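Outer membrane usher protein PapC (Escherichia coli, PDB 3L48) forms a pore in the bacterial outer membrane through which pilus subunits are exported and assembled, its C-terminal domain being the part described here. Local coordinates at residues F11-L16 / D77-L82. Numbering follows the deposited sequence. Where two conformers were deposited one is given.
Sequences FAILRL and DQQLLL
Phe-11 is held to the strand 78-82 at its backbone and lays its ring beside Asp-77. CB rests 3.8 Å from CA of Gln-79. With CG anti to the carbonyl carbon (chi1 -53°), the ring is carried back toward Asp-77: CD2 and CE2 lie beside the Asp-77 carbonyl, CE2 being 3.6 Å from its O, and CZ ends 3.8 Å from OD2 of the same residue. Ring and carboxylate planes are 33° apart, and that carboxylate also forms a salt bridge with Arg-9. The Phe-11 ring also meets that of Trp-46 on strand 44-47. A flat, wide side chain suits this place because it is wide enough to lie obliquely against both the Asp-77 carbonyl and its carboxylate; an alanine here would probably open a gap beside the Asp-77 backbone and leave the Trp-46 ring without its aromatic neighbour.

The strands run parallel, and Phe-11 and Ile-13 each give their N-H to the neighbouring strand and take one back on their O: Phe-11 N to Gln-78 O, Leu-80 N to Phe-11 O, then the straighter bonds from Ile-13 N to Leu-80 O (169° at the hydrogen) and from Leu-82 N to Ile-13 O. On the Phe-11 face, the extended Gln-79 passes its CG 4.0 Å from CG1 of Ile-13, lending its aliphatic part while the amide continues outward. The opposite face, with Ala-12, Leu-14, Leu-80 and Leu-82, is apolar and more buried. Small Ala-12 leaves room for CD1 of Leu-82, 3.7 Å from its CB, and CD2 of Leu-14 meets CB of Leu-82 at the same distance.

In this Ig-like Greek-key domain, strand 10-16 is the middle one of three, antiparallel to 44-47 and parallel to 78-84, while Leu-82 reaches Val-68 on strand 64-69 of the second sheet.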
# COMPACT_ATOMS: atom_id res chain seq x y z
N PHE A 11 2.36 -7.83 4.32
CA PHE A 11 1.95 -7.09 5.50
C PHE A 11 2.61 -5.72 5.42
O PHE A 11 3.77 -5.55 5.80
CB PHE A 11 2.39 -7.82 6.78
CG PHE A 11 1.94 -9.25 6.84
CD1 PHE A 11 0.60 -9.59 6.73
CD2 PHE A 11 2.86 -10.27 7.03
CE1 PHE A 11 0.19 -10.91 6.79
CE2 PHE A 11 2.46 -11.60 7.10
CZ PHE A 11 1.12 -11.92 6.98
N ALA A 12 1.86 -4.74 4.91
CA ALA A 12 2.44 -3.44 4.60
C ALA A 12 2.29 -2.43 5.73
O ALA A 12 1.18 -2.18 6.21
CB ALA A 12 1.85 -2.89 3.31
N ILE A 13 3.41 -1.86 6.15
CA ILE A 13 3.40 -0.75 7.09
C ILE A 13 3.49 0.54 6.28
O ILE A 13 4.56 0.89 5.76
CB ILE A 13 4.56 -0.83 8.09
CG1 ILE A 13 4.60 -2.21 8.76
CG2 ILE A 13 4.44 0.27 9.15
CD1 ILE A 13 3.32 -2.58 9.47
N LEU A 14 2.37 1.24 6.16
CA LEU A 14 2.29 2.43 5.32
C LEU A 14 2.53 3.72 6.09
O LEU A 14 1.90 3.97 7.12
CB LEU A 14 0.92 2.50 4.64
CG LEU A 14 0.47 1.33 3.77
CD1 LEU A 14 -1.01 1.48 3.44
CD2 LEU A 14 1.29 1.27 2.51
N ARG A 15 3.45 4.54 5.60
CA ARG A 15 3.65 5.88 6.14
C ARG A 15 3.97 6.85 5.01
O ARG A 15 4.72 6.52 4.09
CB ARG A 15 4.77 5.91 7.19
CG ARG A 15 4.53 4.99 8.38
CD ARG A 15 5.26 5.48 9.62
NE ARG A 15 4.59 6.63 10.23
CZ ARG A 15 4.11 6.65 11.46
NH1 ARG A 15 4.22 5.59 12.25
NH2 ARG A 15 3.51 7.74 11.92
N LEU A 16 3.40 8.05 5.08
CA LEU A 16 3.66 9.07 4.08
C LEU A 16 5.06 9.64 4.28
O LEU A 16 5.68 9.43 5.32
CB LEU A 16 2.61 10.19 4.14
CG LEU A 16 1.30 9.92 3.39
CD1 LEU A 16 0.50 8.83 4.08
CD2 LEU A 16 0.47 11.20 3.30
N ASP A 77 4.03 -13.17 2.72
CA ASP A 77 4.08 -13.08 4.18
C ASP A 77 5.24 -12.23 4.69
O ASP A 77 5.70 -12.41 5.81
CB ASP A 77 4.10 -14.46 4.82
CG ASP A 77 2.71 -15.06 4.95
OD1 ASP A 77 2.56 -16.06 5.68
OD2 ASP A 77 1.77 -14.54 4.31
N GLN A 78 5.70 -11.30 3.86
CA GLN A 78 6.74 -10.37 4.28
C GLN A 78 6.12 -9.09 4.83
O GLN A 78 5.25 -8.49 4.19
CB GLN A 78 7.66 -10.03 3.11
CG GLN A 78 8.79 -9.07 3.46
CD GLN A 78 9.71 -8.79 2.28
OE1 GLN A 78 9.60 -9.42 1.22
NE2 GLN A 78 10.62 -7.84 2.45
N GLN A 79 6.55 -8.68 6.01
CA GLN A 79 6.20 -7.36 6.52
C GLN A 79 7.23 -6.37 6.01
O GLN A 79 8.43 -6.58 6.16
CB GLN A 79 6.18 -7.33 8.04
CG GLN A 79 5.87 -5.95 8.61
CD GLN A 79 6.15 -5.84 10.09
OE1 GLN A 79 7.21 -5.35 10.50
NE2 GLN A 79 5.22 -6.29 10.91
N LEU A 80 6.77 -5.28 5.41
CA LEU A 80 7.70 -4.25 4.95
C LEU A 80 7.10 -2.84 5.00
O LEU A 80 5.89 -2.66 4.84
CB LEU A 80 8.23 -4.57 3.56
CG LEU A 80 7.34 -4.26 2.35
CD1 LEU A 80 8.05 -4.66 1.07
CD2 LEU A 80 6.00 -4.96 2.47
N LEU A 81 7.98 -1.87 5.22
CA LEU A 81 7.62 -0.46 5.17
C LEU A 81 7.38 -0.06 3.72
O LEU A 81 8.21 -0.34 2.85
CB LEU A 81 8.76 0.39 5.74
CG LEU A 81 8.59 1.91 5.72
CD1 LEU A 81 7.56 2.35 6.75
CD2 LEU A 81 9.93 2.60 5.97
N LEU A 82 6.25 0.58 3.46
CA LEU A 82 6.00 1.16 2.14
C LEU A 82 5.81 2.67 2.26
O LEU A 82 4.72 3.14 2.58
CB LEU A 82 4.77 0.52 1.48
CG LEU A 82 4.87 -0.98 1.17
CD1 LEU A 82 3.63 -1.45 0.43
CD2 LEU A 82 6.12 -1.28 0.35